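Cas13d (uncultured Ruminococcus sp, PDB 6IV9) binds a CRISPR RNA as a guide and, through two HEPN domains, probably both matures that RNA and cleaves target RNA. Local coordinates at residues 187-192 against 636-641; 223-228 against 236-241; 781-786 against 806-811. The protein carries 2 engineered substitutions. All blocks are in the same frame, centred on the assembly; numbering follows the deposited sequence.

Contact 1: residues 187-192 against 636-641; sequences VTNIVY and IKYANA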
loop_
_atom_site.group_PDB
_atom_site.type_symbol
_atom_site.label_atom_id
_atom_site.label_comp_id
_atom_site.label_asym_id
_atom_site.label_seq_id
_atom_site.Cartn_x
_atom_site.Cartn_y
_atom_site.Cartn_z
ATOM N N VAL A 187 -0.636 3.742 9.400
ATOM C CA VAL A 187 -0.494 4.718 10.517
ATOM C C VAL A 187 0.804 4.438 11.274
ATOM O O VAL A 187 1.428 5.363 11.712
ATOM C CB VAL A 187 -1.713 4.804 11.447
ATOM C CG1 VAL A 187 -2.936 5.287 10.701
ATOM C CG2 VAL A 187 -1.979 3.515 12.174
ATOM N N THR A 188 1.163 3.175 11.422
ATOM C CA THR A 188 2.419 2.877 12.136
ATOM C C THR A 188 3.581 3.496 11.357
ATOM O O THR A 188 4.405 4.133 11.951
ATOM C CB THR A 188 2.607 1.369 12.323
ATOM O OG1 THR A 188 1.598 0.890 13.194
ATOM C CG2 THR A 188 3.963 1.031 12.898
ATOM N N ASN A 189 3.596 3.318 10.048
ATOM C CA ASN A 189 4.684 3.882 9.219
ATOM C C ASN A 189 4.670 5.414 9.272
ATOM O O ASN A 189 5.720 5.989 9.369
ATOM C CB ASN A 189 4.581 3.399 7.777
ATOM C CG ASN A 189 4.913 1.935 7.638
ATOM O OD1 ASN A 189 5.362 1.324 8.572
ATOM N ND2 ASN A 189 4.693 1.380 6.470
ATOM N N ILE A 190 3.502 6.028 9.155
ATOM C CA ILE A 190 3.420 7.517 9.149
ATOM C C ILE A 190 3.903 8.082 10.491
ATOM O O ILE A 190 4.662 9.007 10.497
ATOM C CB ILE A 190 1.988 7.982 8.832
ATOM C CG1 ILE A 190 1.550 7.564 7.430
ATOM C CG2 ILE A 190 1.877 9.475 9.061
ATOM C CD1 ILE A 190 0.100 7.803 7.140
ATOM N N VAL A 191 3.478 7.490 11.592
ATOM C CA VAL A 191 3.903 8.001 12.921
ATOM C C VAL A 191 5.426 7.883 13.027
ATOM O O VAL A 191 6.044 8.773 13.554
ATOM C CB VAL A 191 3.193 7.235 14.045
ATOM C CG1 VAL A 191 3.790 7.547 15.396
ATOM C CG2 VAL A 191 1.709 7.511 14.042
ATOM N N TYR A 192 5.983 6.774 12.565
ATOM C CA TYR A 192 7.451 6.614 12.624
ATOM C C TYR A 192 8.119 7.679 11.758
ATOM O O TYR A 192 9.059 8.281 12.189
ATOM C CB TYR A 192 7.858 5.221 12.152
ATOM C CG TYR A 192 9.322 5.102 11.838
ATOM C CD1 TYR A 192 10.270 5.065 12.836
ATOM C CD2 TYR A 192 9.756 5.061 10.534
ATOM C CE1 TYR A 192 11.618 4.972 12.546
ATOM C CE2 TYR A 192 11.097 4.963 10.226
ATOM C CZ TYR A 192 12.034 4.925 11.234
ATOM O OH TYR A 192 13.344 4.820 10.901
ATOM N N ILE A 636 14.790 9.526 3.187
ATOM C CA ILE A 636 14.834 10.541 4.268
ATOM C C ILE A 636 13.680 10.319 5.242
ATOM O O ILE A 636 13.874 10.472 6.401
ATOM C CB ILE A 636 14.830 11.959 3.687
ATOM C CG1 ILE A 636 16.058 12.189 2.813
ATOM C CG2 ILE A 636 14.740 12.971 4.801
ATOM C CD1 ILE A 636 17.347 11.913 3.513
ATOM N N LYS A 637 12.516 9.979 4.724
ATOM C CA LYS A 637 11.301 9.769 5.537
ATOM C C LYS A 637 11.498 8.615 6.528
ATOM O O LYS A 637 11.154 8.772 7.683
ATOM C CB LYS A 637 10.233 9.364 4.525
ATOM C CG LYS A 637 8.805 9.280 4.996
ATOM C CD LYS A 637 7.849 9.265 3.829
ATOM C CE LYS A 637 7.564 7.886 3.281
ATOM N NZ LYS A 637 6.300 7.830 2.519
ATOM N N TYR A 638 12.044 7.501 6.060
ATOM C CA TYR A 638 12.153 6.289 6.906
ATOM C C TYR A 638 13.561 6.048 7.445
ATOM O O TYR A 638 13.716 5.207 8.295
ATOM C CB TYR A 638 11.679 5.067 6.117
ATOM C CG TYR A 638 10.193 5.034 5.897
ATOM C CD1 TYR A 638 9.317 5.223 6.942
ATOM C CD2 TYR A 638 9.658 4.839 4.646
ATOM C CE1 TYR A 638 7.949 5.219 6.752
ATOM C CE2 TYR A 638 8.296 4.817 4.438
ATOM C CZ TYR A 638 7.437 4.997 5.495
ATOM O OH TYR A 638 6.104 4.991 5.291
ATOM N N ALA A 639 14.547 6.759 6.937
ATOM C CA ALA A 639 15.924 6.487 7.384
ATOM C C ALA A 639 16.670 7.778 7.722
ATOM O O ALA A 639 16.051 8.727 8.099
ATOM C CB ALA A 639 16.644 5.624 6.388
ATOM N N ASN A 640 17.988 7.728 7.653
ATOM C CA ASN A 640 18.876 8.861 7.992
ATOM C C ASN A 640 19.902 8.986 6.862
ATOM O O ASN A 640 20.530 8.001 6.574
ATOM C CB ASN A 640 19.502 8.604 9.354
ATOM C CG ASN A 640 20.466 9.683 9.772
ATOM O OD1 ASN A 640 21.614 9.680 9.387
ATOM N ND2 ASN A 640 19.979 10.619 10.545
ATOM N N ALA A 641 20.102 10.183 6.326
ATOM C CA ALA A 641 20.985 10.356 5.152
ATOM C C ALA A 641 22.402 9.878 5.449
ATOM O O ALA A 641 22.958 9.173 4.659
ATOM C CB ALA A 641 21.013 11.806 4.769
#

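Contact 2: residues 223-228 against 236-241; sequences THPDKS and GNIKKS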
loop_
_atom_site.group_PDB
_atom_site.type_symbol
_atom_site.label_atom_id
_atom_site.label_comp_id
_atom_site.label_asym_id
_atom_site.label_seq_id
_atom_site.Cartn_x
_atom_site.Cartn_y
_atom_site.Cartn_z
ATOM N N THR A 223 -2.936 24.918 21.232
ATOM C CA THR A 223 -1.946 26.015 21.366
ATOM C C THR A 223 -2.086 26.764 22.694
ATOM O O THR A 223 -1.130 27.415 23.069
ATOM C CB THR A 223 -1.928 26.884 20.109
ATOM O OG1 THR A 223 -3.240 27.392 19.930
ATOM C CG2 THR A 223 -1.526 26.109 18.878
ATOM N N HIS A 224 -3.229 26.654 23.362
ATOM C CA HIS A 224 -3.441 27.325 24.670
ATOM C C HIS A 224 -4.010 26.312 25.652
ATOM O O HIS A 224 -5.136 26.500 26.085
ATOM C CB HIS A 224 -4.416 28.490 24.518
ATOM C CG HIS A 224 -4.039 29.452 23.457
ATOM N ND1 HIS A 224 -3.010 30.327 23.605
ATOM C CD2 HIS A 224 -4.552 29.676 22.240
ATOM C CE1 HIS A 224 -2.903 31.054 22.523
ATOM N NE2 HIS A 224 -3.830 30.676 21.677
ATOM N N PRO A 225 -3.259 25.270 26.041
ATOM C CA PRO A 225 -3.761 24.256 26.944
ATOM C C PRO A 225 -4.137 24.820 28.323
ATOM O O PRO A 225 -5.071 24.342 28.906
ATOM C CB PRO A 225 -2.642 23.214 27.045
ATOM C CG PRO A 225 -1.428 23.872 26.481
ATOM C CD PRO A 225 -1.902 25.021 25.626
ATOM N N ASP A 226 -3.360 25.788 28.804
ATOM C CA ASP A 226 -3.571 26.359 30.160
ATOM C C ASP A 226 -4.940 27.033 30.256
ATOM O O ASP A 226 -5.559 26.895 31.285
ATOM C CB ASP A 226 -2.402 27.255 30.569
ATOM C CG ASP A 226 -1.132 26.496 30.911
ATOM O OD1 ASP A 226 -0.059 27.105 30.881
ATOM O OD2 ASP A 226 -1.223 25.319 31.218
ATOM N N LYS A 227 -5.372 27.734 29.213
ATOM C CA LYS A 227 -6.684 28.439 29.192
ATOM C C LYS A 227 -7.816 27.420 29.141
ATOM O O LYS A 227 -8.973 27.821 29.138
ATOM C CB LYS A 227 -6.803 29.380 27.992
ATOM C CG LYS A 227 -5.683 30.396 27.842
ATOM C CD LYS A 227 -6.006 31.461 26.812
ATOM C CE LYS A 227 -4.847 32.373 26.466
ATOM N NZ LYS A 227 -5.123 33.155 25.234
ATOM N N SER A 228 -7.447 26.154 29.036
ATOM C CA SER A 228 -8.402 25.024 28.959
ATOM C C SER A 228 -8.929 24.657 30.344
ATOM O O SER A 228 -8.327 25.062 31.336
ATOM C CB SER A 228 -7.748 23.837 28.330
ATOM O OG SER A 228 -8.651 22.754 28.297
ATOM N N GLY A 236 -0.180 19.347 30.725
ATOM C CA GLY A 236 1.262 19.123 30.539
ATOM C C GLY A 236 1.530 18.246 29.337
ATOM O O GLY A 236 2.512 18.492 28.649
ATOM N N ASN A 237 0.679 17.250 29.117
ATOM C CA ASN A 237 0.818 16.319 27.976
ATOM C C ASN A 237 0.694 17.112 26.679
ATOM O O ASN A 237 1.481 16.905 25.787
ATOM C CB ASN A 237 -0.255 15.238 28.036
ATOM C CG ASN A 237 0.105 14.131 28.997
ATOM O OD1 ASN A 237 1.229 14.061 29.474
ATOM N ND2 ASN A 237 -0.851 13.267 29.283
ATOM N N ILE A 238 -0.285 17.997 26.611
ATOM C CA ILE A 238 -0.478 18.821 25.394
ATOM C C ILE A 238 0.768 19.676 25.170
ATOM O O ILE A 238 1.208 19.760 24.047
ATOM C CB ILE A 238 -1.759 19.652 25.504
ATOM C CG1 ILE A 238 -2.995 18.756 25.507
ATOM C CG2 ILE A 238 -1.805 20.677 24.395
ATOM C CD1 ILE A 238 -4.274 19.468 25.809
ATOM N N LYS A 239 1.332 20.253 26.229
ATOM C CA LYS A 239 2.532 21.110 26.093
ATOM C C LYS A 239 3.707 20.299 25.561
ATOM O O LYS A 239 4.460 20.830 24.785
ATOM C CB LYS A 239 2.878 21.752 27.432
ATOM C CG LYS A 239 1.855 22.755 27.927
ATOM C CD LYS A 239 2.455 24.104 28.220
ATOM C CE LYS A 239 1.678 24.865 29.267
ATOM N NZ LYS A 239 0.861 23.938 30.077
ATOM N N LYS A 240 3.845 19.057 25.995
ATOM C CA LYS A 240 4.943 18.214 25.487
ATOM C C LYS A 240 4.781 18.040 23.977
ATOM O O LYS A 240 5.767 18.122 23.284
ATOM C CB LYS A 240 4.899 16.840 26.153
ATOM C CG LYS A 240 5.276 16.798 27.623
ATOM C CD LYS A 240 5.741 15.417 28.010
ATOM C CE LYS A 240 5.839 15.183 29.501
ATOM N NZ LYS A 240 6.888 14.182 29.810
ATOM N N SER A 241 3.561 17.786 23.510
ATOM C CA SER A 241 3.334 17.576 22.062
ATOM C C SER A 241 3.466 18.902 21.314
ATOM O O SER A 241 3.980 18.891 20.229
ATOM C CB SER A 241 2.024 16.893 21.796
ATOM O OG SER A 241 0.938 17.726 22.114
#

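Contact 3: residues 781-786 against 806-811; sequences TLCELC and CVEVDI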
loop_
_atom_site.group_PDB
_atom_site.type_symbol
_atom_site.label_atom_id
_atom_site.label_comp_id
_atom_site.label_asym_id
_atom_site.label_seq_id
_atom_site.Cartn_x
_atom_site.Cartn_y
_atom_site.Cartn_z
ATOM N N THR A 781 -2.757 -19.547 26.873
ATOM C CA THR A 781 -4.089 -19.913 27.391
ATOM C C THR A 781 -4.830 -20.817 26.405
ATOM O O THR A 781 -5.375 -21.798 26.831
ATOM C CB THR A 781 -4.903 -18.660 27.694
ATOM O OG1 THR A 781 -4.160 -17.897 28.629
ATOM C CG2 THR A 781 -6.260 -18.983 28.259
ATOM N N LEU A 782 -4.829 -20.483 25.123
ATOM C CA LEU A 782 -5.539 -21.314 24.125
ATOM C C LEU A 782 -4.897 -22.694 24.004
ATOM O O LEU A 782 -5.620 -23.630 23.806
ATOM C CB LEU A 782 -5.596 -20.568 22.796
ATOM C CG LEU A 782 -6.423 -19.289 22.832
ATOM C CD1 LEU A 782 -6.386 -18.583 21.502
ATOM C CD2 LEU A 782 -7.843 -19.598 23.235
ATOM N N CYS A 783 -3.574 -22.783 24.046
ATOM C CA CYS A 783 -2.907 -24.104 23.956
ATOM C C CYS A 783 -3.285 -24.949 25.175
ATOM O O CYS A 783 -3.618 -26.089 25.002
ATOM C CB CYS A 783 -1.394 -23.967 23.878
ATOM S SG CYS A 783 -0.790 -23.384 22.272
ATOM N N GLU A 784 -3.285 -24.348 26.355
ATOM C CA GLU A 784 -3.622 -25.081 27.600
ATOM C C GLU A 784 -5.056 -25.611 27.519
ATOM O O GLU A 784 -5.274 -26.741 27.907
ATOM C CB GLU A 784 -3.526 -24.127 28.784
ATOM C CG GLU A 784 -2.111 -23.844 29.233
ATOM C CD GLU A 784 -1.988 -22.756 30.288
ATOM O OE1 GLU A 784 -0.876 -22.514 30.736
ATOM O OE2 GLU A 784 -3.002 -22.152 30.644
ATOM N N LEU A 785 -5.986 -24.802 27.023
ATOM C CA LEU A 785 -7.404 -25.212 26.904
ATOM C C LEU A 785 -7.526 -26.385 25.935
ATOM O O LEU A 785 -8.343 -27.242 26.183
ATOM C CB LEU A 785 -8.264 -24.030 26.470
ATOM C CG LEU A 785 -8.376 -22.920 27.501
ATOM C CD1 LEU A 785 -9.062 -21.708 26.919
ATOM C CD2 LEU A 785 -9.103 -23.411 28.733
ATOM N N CYS A 786 -6.748 -26.394 24.861
ATOM C CA CYS A 786 -6.851 -27.532 23.924
ATOM C C CYS A 786 -6.428 -28.810 24.647
ATOM O O CYS A 786 -7.032 -29.825 24.419
ATOM C CB CYS A 786 -5.947 -27.342 22.717
ATOM S SG CYS A 786 -6.580 -26.133 21.535
ATOM N N CYS A 806 4.249 -27.698 19.083
ATOM C CA CYS A 806 5.388 -26.869 18.618
ATOM C C CYS A 806 5.254 -25.456 19.182
ATOM O O CYS A 806 6.236 -24.923 19.645
ATOM C CB CYS A 806 5.407 -26.793 17.102
ATOM S SG CYS A 806 5.966 -28.321 16.318
ATOM N N VAL A 807 4.054 -24.895 19.145
ATOM C CA VAL A 807 3.820 -23.530 19.682
ATOM C C VAL A 807 4.101 -23.520 21.186
ATOM O O VAL A 807 4.599 -22.537 21.679
ATOM C CB VAL A 807 2.400 -23.042 19.362
ATOM C CG1 VAL A 807 2.033 -21.802 20.145
ATOM C CG2 VAL A 807 2.212 -22.829 17.876
ATOM N N GLU A 808 3.742 -24.592 21.882
ATOM C CA GLU A 808 3.973 -24.652 23.341
ATOM C C GLU A 808 5.480 -24.590 23.608
ATOM O O GLU A 808 5.887 -23.906 24.515
ATOM C CB GLU A 808 3.313 -25.898 23.918
ATOM C CG GLU A 808 1.813 -25.783 24.047
ATOM C CD GLU A 808 1.122 -27.053 24.516
ATOM O OE1 GLU A 808 1.810 -28.039 24.738
ATOM O OE2 GLU A 808 -0.082 -27.041 24.646
ATOM N N VAL A 809 6.267 -25.282 22.800
ATOM C CA VAL A 809 7.742 -25.251 22.979
ATOM C C VAL A 809 8.272 -23.836 22.730
ATOM O O VAL A 809 9.111 -23.389 23.474
ATOM C CB VAL A 809 8.411 -26.269 22.052
ATOM C CG1 VAL A 809 9.905 -26.076 22.031
ATOM C CG2 VAL A 809 8.052 -27.677 22.465
ATOM N N ASP A 810 7.769 -23.184 21.691
ATOM C CA ASP A 810 8.186 -21.807 21.334
ATOM C C ASP A 810 7.811 -20.840 22.460
ATOM O O ASP A 810 8.623 -20.030 22.790
ATOM C CB ASP A 810 7.676 -21.442 19.943
ATOM C CG ASP A 810 8.240 -22.355 18.867
ATOM O OD1 ASP A 810 9.408 -22.751 18.992
ATOM O OD2 ASP A 810 7.517 -22.664 17.921
ATOM N N ILE A 811 6.639 -20.995 23.065
ATOM C CA ILE A 811 6.222 -20.082 24.162
ATOM C C ILE A 811 7.212 -20.191 25.327
ATOM O O ILE A 811 7.559 -19.184 25.906
ATOM C CB ILE A 811 4.799 -20.420 24.634
ATOM C CG1 ILE A 811 3.734 -20.028 23.613
ATOM C CG2 ILE A 811 4.513 -19.769 25.961
ATOM C CD1 ILE A 811 2.402 -20.639 23.888
#

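Contact 1: residues 187-192 against 636-641
The rings of Tyr192 and Tyr638 meet at their rims. Along the Tyr192 edge, close to its plane, lies the carbonyl O of Tyr638; at the Tyr638 edge, also near its plane, lie Tyr192 CD2 and the backbone O of Asn189, the latter 3.5 Å from Tyr638 CE1. The carbon rims come together at Tyr192 CD2 and Tyr638 CD1, 3.6 Å apart. Tyr192 has CG anti to its own backbone N (chi1 165°), and this sends the ring out from its helix until Tyr192 OH donates to Tyr638 O at 2.7 Å. The donor stands above the carbonyl plane rather than on a lone pair. Asn189 adds its CB, 3.3 Å from Tyr638 OH; that hydroxyl finds its polar partner in Glu513. Tyr638 ends its helix, and its carbonyl is taken up by Tyr192 while Asn196, one turn further on, binds Lys637 O and Ala639 O, so helix 168-197 finishes the C-terminal end of helix 630-638 with side chains. The contact is buried: helix 713-760 covers it through Val735 and Val739, which touch Tyr638, and helix 267-291 packs against Val187, Ile190 and Val191 of the same turns.

Contact 2: residues 223-228 against 236-241
Lys239 NZ donates to Asp226 OD2 at 2.7 Å, a salt bridge between helix 232-251 and the turn that precedes it. The ammonium does not lie in the plane of the carboxylate but meets OD2 from above it, 38° out. The lysine chain is bent at chi2 and again at chi4, where a nearly eclipsed torsion (21°) turns NZ back toward its own CG and brings it to OD2, leaving Lys239 CE 3.3 Å from Asp226 OD1. On its way there the aliphatic part crosses the proline: Lys239 CG sits 3.8 Å from Pro225 CG. Next to this, Pro225 CB rests against Ile238 CG2, also at 3.8 Å, the two side chains running past each other in opposite directions. Ile238 goes on to touch Phe222 and Leu230, so the proline joins a small apolar layer beside the salt bridge. Pro225 to Ser228 form a type I turn just after helix 219-223, and Lys235 ties it to the long helix by donating to the carbonyls of Asp226 and Ser228. Segment 223-228 thus belongs to a short loop joining two consecutive helices, folded back on the second. Pro225 and Ile238 are buried while both charged residues are exposed; water can compete for the ion pair, whereas the Pro225-Ile238 contact is shielded from it.

Contact 3: residues 781-786 against 806-811
Glu808 reaches across to Cys783 where the two segments come nearest, and its atoms can be taken in order. CB points at helix 777-788. CG, anti to the carbonyl carbon (chi1 -76°), is the first to touch, 3.7 Å from Cys783 CB and 4.0 Å from Cys783 SG. From there the chain is extended, so CD passes alongside the cysteine at 4.0 Å from its CB, and Glu808 OE2 comes to 3.4 Å from that same Cys783 CB. No hydrogen bond crosses between the two segments. The sulfur points the other way along the interface, where Cys783 SG lies 3.9 Å from Val807 CG1, the valine branch that is anti to its backbone N. This is the packing of two roughly antiparallel helices, 777-788 and 801-813, with the short helix 795-799 on the link between them, as expected in an all-helical part of the protein; Leu797 of that short helix also touches Cys783. At the tip of the glutamate, OE1 forms a salt bridge with Lys805 one turn back on its own helix, while OE2 lies near Asp787 OD2, a like-charge neighbour that could raise the pKa of one of the two acids. Were an alanine here instead, Lys805 would probably be left without its carboxylate mate and a gap would be likely to open beside Cys783 CB. Val807 also touches Ile901 and Phe904 of helix 901-908.

In the fold
Contact 2 is nested along the chain inside the long loop closed by contact 1, and the two lie on the same side of the chain's centre, 26 Å apart between centres and about 11 Å between nearest atoms. Contact 3 comes later in sequence, its centre 36 Å from contact 1 and 46 Å from contact 2. None touches another. By nearest atoms the RNA is about 11 Å from contact 1 and 10 Å from contact 3, but about 31 Å from contact 2. Around contact 1, Phe292 and Leu829 each adjoin the histidine of an apparent HEPN R-x4-H motif with alanine for arginine, probably the engineered changes, consistent with a place near the nuclease centre.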